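Local atomic coordinates of transcription antitermination protein NusB (Thermotoga maritima, PDB entry 1TZV), a protein that probably binds the boxA antiterminator RNA of ribosomal RNA operons and takes part in transcription antitermination. Residues R7-Q18 and I30-Y39; D62-E70 and I126-H134. One frame throughout, in Å; residues are numbered along the deposited sequence.

Contact 1. Residues R7-Q18 and I30-Y39; sequences RMRLAVFKALFQ and ILEEILDETY
R7 lays its guanidinium flat on the ring of Y39 and grips T38 with the end of the same group. The stack is a cation-pi contact, with CZ of R7 4.1 Å from the Y39 ring centroid and the planes 19° apart. NH1 and NH2 of R7 both donate to one atom, OG1 of T38, and both bonds lie in the guanidinium plane. The NH1 to OG1 bond is 2.8 Å. CG of R7 stands anti to the backbone N (chi1 -170°) and the chain runs extended to NE, which carries the group out to the turn at D36-Y39. OG1 of T38 donates in turn to OD1 of D36 at 2.6 Å, and the T38 backbone N closes an Asx turn on that oxygen. With an alanine in place of R7, the Y39 ring would probably lose the cation on one face, and T38 OG1 its two donors. L35 CD2 lies over the opposite ring face. Water 1 joins R7 O to Y39 OH. Further along, I34 is a knob in a hole formed by A11, K14, A15 and Q18. Its CD1 is 3.9 Å from A15 CB. A11 and A15 are small, and the axes of 7-18 and 30-34 come within 8.9 Å, at 132°. This gives one knob-into-hole seat between helix 27-34 and helix 5-19 in the all-helical NusB fold.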
loop_
_atom_site.group_PDB
_atom_site.type_symbol
_atom_site.label_atom_id
_atom_site.label_comp_id
_atom_site.label_asym_id
_atom_site.label_seq_id
_atom_site.Cartn_x
_atom_site.Cartn_y
_atom_site.Cartn_z
ATOM N N ARG A 7 3.468 -1.929 11.570
ATOM C CA ARG A 7 4.227 -3.138 11.276
ATOM C C ARG A 7 3.410 -4.096 10.405
ATOM O O ARG A 7 3.954 -4.742 9.508
ATOM C CB ARG A 7 4.696 -3.820 12.580
ATOM C CG ARG A 7 5.701 -4.946 12.353
ATOM C CD ARG A 7 6.563 -5.281 13.587
ATOM N NE ARG A 7 7.552 -6.302 13.244
ATOM C CZ ARG A 7 7.407 -7.606 13.463
ATOM N NH1 ARG A 7 8.359 -8.452 13.090
ATOM N NH2 ARG A 7 6.327 -8.063 14.080
ATOM N N MET A 8 2.115 -4.184 10.675
ATOM C CA MET A 8 1.226 -5.021 9.875
ATOM C C MET A 8 1.306 -4.509 8.427
ATOM O O MET A 8 1.523 -5.295 7.500
ATOM C CB MET A 8 -0.212 -4.892 10.408
ATOM C CG MET A 8 -1.305 -5.632 9.626
ATOM S SD MET A 8 -1.811 -4.907 8.049
ATOM C CE MET A 8 -2.655 -3.412 8.619
ATOM N N ARG A 9 1.152 -3.196 8.236
ATOM C CA ARG A 9 1.179 -2.624 6.899
ATOM C C ARG A 9 2.526 -2.806 6.221
ATOM O O ARG A 9 2.578 -3.016 5.001
ATOM C CB ARG A 9 0.812 -1.138 6.918
ATOM C CG ARG A 9 0.541 -0.589 5.532
ATOM C CD ARG A 9 0.373 0.910 5.524
ATOM N NE ARG A 9 -0.837 1.385 6.188
ATOM C CZ ARG A 9 -0.852 1.961 7.381
ATOM N NH1 ARG A 9 0.266 2.122 8.075
ATOM N NH2 ARG A 9 -1.987 2.449 7.849
ATOM N N LEU A 10 3.609 -2.723 6.989
ATOM C CA LEU A 10 4.933 -2.914 6.406
ATOM C C LEU A 10 5.102 -4.341 5.897
ATOM O O LEU A 10 5.804 -4.568 4.918
ATOM C CB LEU A 10 6.043 -2.598 7.414
ATOM C CG LEU A 10 6.568 -1.161 7.476
ATOM C CD1 LEU A 10 7.564 -1.084 8.624
ATOM C CD2 LEU A 10 7.211 -0.737 6.140
ATOM N N ALA A 11 4.470 -5.312 6.553
ATOM C CA ALA A 11 4.583 -6.705 6.088
ATOM C C ALA A 11 3.920 -6.823 4.709
ATOM O O ALA A 11 4.412 -7.538 3.828
ATOM C CB ALA A 11 3.912 -7.669 7.085
ATOM N N VAL A 12 2.787 -6.140 4.536
ATOM C CA VAL A 12 2.084 -6.133 3.256
ATOM C C VAL A 12 3.014 -5.510 2.202
ATOM O O VAL A 12 3.196 -6.059 1.108
ATOM C CB VAL A 12 0.757 -5.323 3.363
ATOM C CG1 VAL A 12 0.128 -5.201 2.006
ATOM C CG2 VAL A 12 -0.204 -6.009 4.327
ATOM N N PHE A 13 3.615 -4.375 2.552
ATOM C CA PHE A 13 4.530 -3.721 1.632
ATOM C C PHE A 13 5.699 -4.638 1.286
ATOM O O PHE A 13 6.059 -4.744 0.119
ATOM C CB PHE A 13 5.064 -2.416 2.211
ATOM C CG PHE A 13 6.122 -1.798 1.351
ATOM C CD1 PHE A 13 5.777 -1.147 0.176
ATOM C CD2 PHE A 13 7.458 -1.978 1.649
ATOM C CE1 PHE A 13 6.769 -0.692 -0.706
ATOM C CE2 PHE A 13 8.458 -1.529 0.779
ATOM C CZ PHE A 13 8.108 -0.888 -0.400
ATOM N N LYS A 14 6.293 -5.294 2.280
ATOM C CA LYS A 14 7.410 -6.188 1.997
ATOM C C LYS A 14 7.025 -7.315 1.050
ATOM O O LYS A 14 7.825 -7.699 0.192
ATOM C CB LYS A 14 7.983 -6.751 3.297
ATOM C CG LYS A 14 8.653 -5.696 4.164
ATOM C CD LYS A 14 9.272 -6.301 5.417
ATOM C CE LYS A 14 8.215 -6.923 6.311
ATOM N NZ LYS A 14 8.810 -7.630 7.473
ATOM N N ALA A 15 5.811 -7.844 1.175
ATOM C CA ALA A 15 5.379 -8.910 0.270
ATOM C C ALA A 15 5.286 -8.353 -1.156
ATOM O O ALA A 15 5.732 -8.992 -2.107
ATOM C CB ALA A 15 4.031 -9.498 0.728
ATOM N N LEU A 16 4.719 -7.150 -1.311
ATOM C CA LEU A 16 4.613 -6.518 -2.627
ATOM C C LEU A 16 6.006 -6.266 -3.212
ATOM O O LEU A 16 6.236 -6.528 -4.386
ATOM C CB LEU A 16 3.861 -5.176 -2.537
ATOM C CG LEU A 16 2.397 -5.291 -2.134
ATOM C CD1 LEU A 16 1.866 -3.905 -1.829
ATOM C CD2 LEU A 16 1.594 -5.922 -3.242
ATOM N N PHE A 17 6.908 -5.748 -2.386
ATOM C CA PHE A 17 8.283 -5.465 -2.817
ATOM C C PHE A 17 8.968 -6.758 -3.286
ATOM O O PHE A 17 9.549 -6.816 -4.386
ATOM C CB PHE A 17 9.015 -4.827 -1.626
ATOM C CG PHE A 17 10.482 -4.512 -1.866
ATOM C CD1 PHE A 17 11.461 -5.506 -1.747
ATOM C CD2 PHE A 17 10.882 -3.206 -2.123
ATOM C CE1 PHE A 17 12.832 -5.193 -1.880
ATOM C CE2 PHE A 17 12.244 -2.877 -2.254
ATOM C CZ PHE A 17 13.221 -3.877 -2.133
ATOM N N GLN A 18 8.903 -7.799 -2.470
ATOM C CA GLN A 18 9.545 -9.053 -2.854
ATOM C C GLN A 18 8.947 -9.694 -4.098
ATOM O O GLN A 18 9.667 -10.312 -4.900
ATOM C CB GLN A 18 9.510 -10.035 -1.680
ATOM C CG GLN A 18 10.379 -9.572 -0.521
ATOM C CD GLN A 18 10.612 -10.649 0.507
ATOM O OE1 GLN A 18 11.752 -10.916 0.890
ATOM N NE2 GLN A 18 9.537 -11.275 0.966
ATOM N N ILE A 30 4.291 -15.460 -0.553
ATOM C CA ILE A 30 5.379 -14.590 -0.136
ATOM C C ILE A 30 5.028 -13.951 1.215
ATOM O O ILE A 30 5.869 -13.881 2.095
ATOM C CB ILE A 30 5.650 -13.504 -1.184
ATOM C CG1 ILE A 30 6.208 -14.170 -2.451
ATOM C CG2 ILE A 30 6.629 -12.483 -0.632
ATOM C CD1 ILE A 30 6.418 -13.219 -3.613
ATOM N N LEU A 31 3.783 -13.501 1.378
ATOM C CA LEU A 31 3.392 -12.904 2.661
ATOM C C LEU A 31 3.541 -13.922 3.792
ATOM O O LEU A 31 3.985 -13.576 4.886
ATOM C CB LEU A 31 1.948 -12.384 2.625
ATOM C CG LEU A 31 1.447 -11.845 3.975
ATOM C CD1 LEU A 31 2.233 -10.594 4.366
ATOM C CD2 LEU A 31 -0.031 -11.533 3.917
ATOM N N GLU A 32 3.174 -15.179 3.538
ATOM C CA GLU A 32 3.302 -16.201 4.585
ATOM C C GLU A 32 4.743 -16.421 5.063
ATOM O O GLU A 32 4.963 -16.832 6.207
ATOM C CB GLU A 32 2.693 -17.531 4.129
ATOM C CG GLU A 32 1.169 -17.489 3.980
ATOM C CD GLU A 32 0.454 -16.967 5.218
ATOM O OE1 GLU A 32 0.709 -17.461 6.338
ATOM O OE2 GLU A 32 -0.380 -16.055 5.076
ATOM N N GLU A 33 5.728 -16.159 4.210
ATOM C CA GLU A 33 7.130 -16.313 4.613
ATOM C C GLU A 33 7.511 -15.176 5.566
ATOM O O GLU A 33 8.322 -15.348 6.479
ATOM C CB GLU A 33 8.070 -16.253 3.408
ATOM C CG GLU A 33 7.859 -17.323 2.345
ATOM C CD GLU A 33 8.858 -17.195 1.206
ATOM O OE1 GLU A 33 9.511 -16.134 1.105
ATOM O OE2 GLU A 33 8.983 -18.148 0.410
ATOM N N ILE A 34 6.910 -14.010 5.343
ATOM C CA ILE A 34 7.175 -12.815 6.146
ATOM C C ILE A 34 6.479 -12.884 7.499
ATOM O O ILE A 34 7.065 -12.540 8.533
ATOM C CB ILE A 34 6.708 -11.551 5.368
ATOM C CG1 ILE A 34 7.625 -11.348 4.159
ATOM C CG2 ILE A 34 6.721 -10.320 6.260
ATOM C CD1 ILE A 34 7.018 -10.480 3.081
ATOM N N LEU A 35 5.225 -13.329 7.493
ATOM C CA LEU A 35 4.463 -13.448 8.730
ATOM C C LEU A 35 5.036 -14.596 9.556
ATOM O O LEU A 35 5.325 -15.675 9.039
ATOM C CB LEU A 35 2.975 -13.707 8.440
ATOM C CG LEU A 35 2.240 -12.589 7.685
ATOM C CD1 LEU A 35 0.827 -13.041 7.360
ATOM C CD2 LEU A 35 2.216 -11.305 8.514
ATOM N N ASP A 36 5.234 -14.336 10.837
ATOM C CA ASP A 36 5.751 -15.355 11.737
ATOM C C ASP A 36 5.214 -15.094 13.130
ATOM O O ASP A 36 4.271 -14.317 13.310
ATOM C CB ASP A 36 7.288 -15.373 11.735
ATOM C CG ASP A 36 7.897 -14.042 12.107
ATOM O OD1 ASP A 36 7.221 -13.245 12.774
ATOM O OD2 ASP A 36 9.067 -13.800 11.745
ATOM N N GLU A 37 5.821 -15.749 14.116
ATOM C CA GLU A 37 5.406 -15.620 15.503
ATOM C C GLU A 37 5.436 -14.196 16.049
ATOM O O GLU A 37 4.758 -13.902 17.035
ATOM C CB GLU A 37 6.266 -16.530 16.393
ATOM C CG GLU A 37 7.762 -16.431 16.114
ATOM C CD GLU A 37 8.163 -17.087 14.799
ATOM O OE1 GLU A 37 9.293 -16.828 14.323
ATOM O OE2 GLU A 37 7.360 -17.872 14.246
ATOM N N THR A 38 6.205 -13.309 15.423
ATOM C CA THR A 38 6.272 -11.931 15.907
ATOM C C THR A 38 5.035 -11.101 15.551
ATOM O O THR A 38 4.873 -9.975 16.034
ATOM C CB THR A 38 7.541 -11.195 15.407
ATOM O OG1 THR A 38 7.461 -10.965 13.997
ATOM C CG2 THR A 38 8.783 -12.020 15.716
ATOM N N TYR A 39 4.155 -11.659 14.720
ATOM C CA TYR A 39 2.926 -10.968 14.339
ATOM C C TYR A 39 1.758 -11.625 15.055
ATOM O O TYR A 39 1.648 -12.852 15.048
ATOM C CB TYR A 39 2.694 -11.052 12.825
ATOM C CG TYR A 39 3.714 -10.309 11.996
ATOM C CD1 TYR A 39 4.965 -10.858 11.744
ATOM C CD2 TYR A 39 3.423 -9.043 11.480
ATOM C CE1 TYR A 39 5.910 -10.171 10.998
ATOM C CE2 TYR A 39 4.362 -8.347 10.735
ATOM C CZ TYR A 39 5.594 -8.916 10.499
ATOM O OH TYR A 39 6.524 -8.240 9.752
HETATM O O HOH W 1 6.694 -5.672 9.021
HETATM O O HOH W 2 8.609 -13.748 1.487
#

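Contact 2. Residues D62-E70 and I126-H134; sequences DDLISRYLE and ILDRIAKEH
Y68 reaches from the turn S66-L69 onto helix 117-134, joining two helices of the all-helical NusB fold. Its CB meets CG2 of I126 at 4.1 Å. The first torsion puts CG anti to the carbonyl carbon (chi1 -61°), and from there the ring lies along the helix. CD1 and CE1 rest on CG1 of I130, which comes over one ring face in a CH-pi contact, 3.8 Å from the centroid. CD2 touches CB of R129 at 3.6 Å. CE2 and CZ run on toward the carboxylate of E133. The OH at the tip donates to OE1 of E133 at 2.7 Å, though the place of this hydroxyl is less sure because it crowds H134. R129 bends at chi3, with its guanidinium steep to the tyrosine ring, the planes 71° apart. From there its NH2 gives a weak bond to the backbone O of Y68, 3.0 Å long. Deeper in, I65 CG1 packs on I130 CD1, and both residues also touch T89 of helix 79-94. L64 CD2 reaches CG2 of I130 at 4.4 Å. L64 CD1 sits over a face of the H134 ring, 3.8 Å from its centroid and 22° off the ring normal.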
loop_
_atom_site.group_PDB
_atom_site.type_symbol
_atom_site.label_atom_id
_atom_site.label_comp_id
_atom_site.label_asym_id
_atom_site.label_seq_id
_atom_site.Cartn_x
_atom_site.Cartn_y
_atom_site.Cartn_z
ATOM N N ASP A 62 -4.189 -0.147 -10.213
ATOM C CA ASP A 62 -3.156 0.398 -11.093
ATOM C C ASP A 62 -3.743 1.407 -12.084
ATOM O O ASP A 62 -3.167 2.472 -12.311
ATOM C CB ASP A 62 -2.458 -0.728 -11.873
ATOM C CG ASP A 62 -1.461 -1.490 -11.034
ATOM O OD1 ASP A 62 -1.292 -1.178 -9.834
ATOM O OD2 ASP A 62 -0.819 -2.429 -11.587
ATOM N N ASP A 63 -4.890 1.060 -12.662
ATOM C CA ASP A 63 -5.571 1.931 -13.620
ATOM C C ASP A 63 -5.929 3.270 -12.982
ATOM O O ASP A 63 -5.799 4.321 -13.605
ATOM C CB ASP A 63 -6.828 1.219 -14.158
ATOM C CG ASP A 63 -7.999 2.169 -14.417
ATOM O OD1 ASP A 63 -8.664 2.004 -15.460
ATOM O OD2 ASP A 63 -8.280 3.055 -13.584
ATOM N N LEU A 64 -6.375 3.228 -11.735
ATOM C CA LEU A 64 -6.753 4.442 -11.026
ATOM C C LEU A 64 -5.506 5.306 -10.753
ATOM O O LEU A 64 -5.506 6.504 -11.021
ATOM C CB LEU A 64 -7.459 4.097 -9.712
ATOM C CG LEU A 64 -7.853 5.302 -8.838
ATOM C CD1 LEU A 64 -8.700 6.296 -9.634
ATOM C CD2 LEU A 64 -8.596 4.818 -7.617
ATOM N N ILE A 65 -4.437 4.703 -10.237
ATOM C CA ILE A 65 -3.219 5.462 -9.968
ATOM C C ILE A 65 -2.697 6.129 -11.244
ATOM O O ILE A 65 -2.284 7.295 -11.235
ATOM C CB ILE A 65 -2.112 4.533 -9.401
ATOM C CG1 ILE A 65 -2.531 4.017 -8.027
ATOM C CG2 ILE A 65 -0.795 5.286 -9.293
ATOM C CD1 ILE A 65 -1.750 2.769 -7.614
ATOM N N SER A 66 -2.745 5.395 -12.349
ATOM C CA SER A 66 -2.250 5.904 -13.619
ATOM C C SER A 66 -2.974 7.170 -14.093
ATOM O O SER A 66 -2.414 7.940 -14.875
ATOM C CB SER A 66 -2.315 4.802 -14.681
ATOM O OG SER A 66 -1.404 3.742 -14.372
ATOM N N ARG A 67 -4.201 7.387 -13.626
ATOM C CA ARG A 67 -4.943 8.585 -14.020
ATOM C C ARG A 67 -4.350 9.843 -13.390
ATOM O O ARG A 67 -4.772 10.962 -13.698
ATOM C CB ARG A 67 -6.411 8.460 -13.617
ATOM C CG ARG A 67 -7.172 7.399 -14.385
ATOM C CD ARG A 67 -8.598 7.324 -13.887
ATOM N NE ARG A 67 -9.067 5.948 -13.789
ATOM C CZ ARG A 67 -10.205 5.594 -13.207
ATOM N NH1 ARG A 67 -10.991 6.518 -12.672
ATOM N NH2 ARG A 67 -10.550 4.317 -13.149
ATOM N N TYR A 68 -3.375 9.664 -12.503
ATOM C CA TYR A 68 -2.732 10.790 -11.850
ATOM C C TYR A 68 -1.255 10.895 -12.205
ATOM O O TYR A 68 -0.553 11.743 -11.663
ATOM C CB TYR A 68 -2.906 10.677 -10.331
ATOM C CG TYR A 68 -4.359 10.683 -9.918
ATOM C CD1 TYR A 68 -5.117 9.514 -9.947
ATOM C CD2 TYR A 68 -4.998 11.873 -9.563
ATOM C CE1 TYR A 68 -6.476 9.527 -9.639
ATOM C CE2 TYR A 68 -6.360 11.901 -9.255
ATOM C CZ TYR A 68 -7.089 10.721 -9.299
ATOM O OH TYR A 68 -8.437 10.728 -9.010
ATOM N N LEU A 69 -0.792 10.046 -13.118
ATOM C CA LEU A 69 0.613 10.040 -13.533
ATOM C C LEU A 69 0.705 10.549 -14.965
ATOM O O LEU A 69 -0.199 10.302 -15.765
ATOM C CB LEU A 69 1.180 8.614 -13.464
ATOM C CG LEU A 69 1.136 7.937 -12.088
ATOM C CD1 LEU A 69 1.636 6.496 -12.196
ATOM C CD2 LEU A 69 1.995 8.725 -11.104
ATOM N N GLU A 70 1.781 11.272 -15.268
ATOM C CA GLU A 70 2.019 11.782 -16.618
ATOM C C GLU A 70 3.499 11.637 -16.981
ATOM O O GLU A 70 3.843 10.852 -17.858
ATOM C CB GLU A 70 1.615 13.252 -16.752
ATOM C CG GLU A 70 1.731 13.778 -18.184
ATOM C CD GLU A 70 1.502 15.270 -18.273
ATOM O OE1 GLU A 70 0.509 15.736 -17.693
ATOM O OE2 GLU A 70 2.310 15.974 -18.920
ATOM N N ILE A 126 0.473 12.550 -5.237
ATOM C CA ILE A 126 -0.428 11.644 -5.930
ATOM C C ILE A 126 -1.564 11.191 -5.016
ATOM O O ILE A 126 -2.737 11.213 -5.404
ATOM C CB ILE A 126 0.311 10.398 -6.440
ATOM C CG1 ILE A 126 1.385 10.816 -7.439
ATOM C CG2 ILE A 126 -0.664 9.423 -7.077
ATOM C CD1 ILE A 126 2.116 9.658 -8.001
ATOM N N LEU A 127 -1.226 10.777 -3.807
ATOM C CA LEU A 127 -2.258 10.318 -2.886
ATOM C C LEU A 127 -3.246 11.409 -2.468
ATOM O O LEU A 127 -4.436 11.111 -2.301
ATOM C CB LEU A 127 -1.643 9.658 -1.662
ATOM C CG LEU A 127 -0.894 8.342 -1.953
ATOM C CD1 LEU A 127 -0.268 7.846 -0.676
ATOM C CD2 LEU A 127 -1.833 7.278 -2.524
ATOM N N ASP A 128 -2.792 12.649 -2.296
ATOM C CA ASP A 128 -3.721 13.726 -1.932
ATOM C C ASP A 128 -4.748 13.861 -3.044
ATOM O O ASP A 128 -5.946 14.047 -2.779
ATOM C CB ASP A 128 -2.998 15.073 -1.778
ATOM C CG ASP A 128 -2.333 15.242 -0.430
ATOM O OD1 ASP A 128 -1.612 16.254 -0.279
ATOM O OD2 ASP A 128 -2.509 14.402 0.477
ATOM N N ARG A 129 -4.300 13.772 -4.292
ATOM C CA ARG A 129 -5.189 13.891 -5.439
ATOM C C ARG A 129 -6.152 12.706 -5.528
ATOM O O ARG A 129 -7.351 12.877 -5.777
ATOM C CB ARG A 129 -4.362 14.052 -6.727
ATOM C CG ARG A 129 -3.668 15.421 -6.832
ATOM C CD ARG A 129 -2.500 15.427 -7.833
ATOM N NE ARG A 129 -2.936 15.182 -9.204
ATOM C CZ ARG A 129 -2.195 14.618 -10.158
ATOM N NH1 ARG A 129 -2.702 14.448 -11.369
ATOM N NH2 ARG A 129 -0.960 14.193 -9.904
ATOM N N ILE A 130 -5.659 11.491 -5.320
ATOM C CA ILE A 130 -6.539 10.330 -5.368
ATOM C C ILE A 130 -7.577 10.406 -4.245
ATOM O O ILE A 130 -8.763 10.132 -4.470
ATOM C CB ILE A 130 -5.746 9.006 -5.221
ATOM C CG1 ILE A 130 -4.883 8.783 -6.465
ATOM C CG2 ILE A 130 -6.698 7.829 -4.994
ATOM C CD1 ILE A 130 -3.868 7.645 -6.307
ATOM N N ALA A 131 -7.137 10.784 -3.052
ATOM C CA ALA A 131 -8.036 10.855 -1.901
ATOM C C ALA A 131 -9.123 11.909 -2.054
ATOM O O ALA A 131 -10.291 11.664 -1.714
ATOM C CB ALA A 131 -7.237 11.121 -0.627
ATOM N N LYS A 132 -8.770 13.067 -2.592
ATOM C CA LYS A 132 -9.777 14.117 -2.692
ATOM C C LYS A 132 -10.843 13.795 -3.722
ATOM O O LYS A 132 -11.938 14.383 -3.694
ATOM C CB LYS A 132 -9.128 15.469 -2.972
ATOM C CG LYS A 132 -8.573 15.651 -4.351
ATOM C CD LYS A 132 -7.970 17.047 -4.473
ATOM C CE LYS A 132 -7.035 17.354 -3.311
ATOM N N GLU A 133 -10.567 12.846 -4.614
ATOM C CA GLU A 133 -11.545 12.485 -5.632
ATOM C C GLU A 133 -12.138 11.097 -5.425
ATOM O O GLU A 133 -13.164 10.776 -6.034
ATOM C CB GLU A 133 -10.916 12.567 -7.030
ATOM C CG GLU A 133 -10.420 13.961 -7.357
ATOM C CD GLU A 133 -9.887 14.092 -8.766
ATOM O OE1 GLU A 133 -9.639 13.060 -9.418
ATOM O OE2 GLU A 133 -9.705 15.243 -9.217
ATOM N N HIS A 134 -11.540 10.303 -4.539
ATOM C CA HIS A 134 -11.985 8.929 -4.329
ATOM C C HIS A 134 -12.160 8.413 -2.936
ATOM O O HIS A 134 -12.549 7.257 -2.753
ATOM C CB HIS A 134 -11.056 7.992 -5.095
ATOM C CG HIS A 134 -11.145 8.180 -6.568
ATOM N ND1 HIS A 134 -10.298 9.010 -7.271
ATOM C CD2 HIS A 134 -12.047 7.715 -7.465
ATOM C CE1 HIS A 134 -10.678 9.049 -8.538
ATOM N NE2 HIS A 134 -11.736 8.275 -8.680
#

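Overall arrangement
Contacts 1 and 2 share no helix. They lie on opposite sides of the chain's centre, their own centres 25 Å apart. Both are partly buried, but contact 1 has the larger buried share, seven of twelve touching residues against four of ten. In each, an aromatic residue from a turn lies against another helix. In contact 1 the ring is buried and one face takes a cation; in contact 2 it is partly exposed and one face takes an aliphatic carbon. Helix 79-94 links the two sites: V12 of 7-18 touches its L87, and contact 2 also rests on it. Helix 100-114 also touches 7-18 and 126-134.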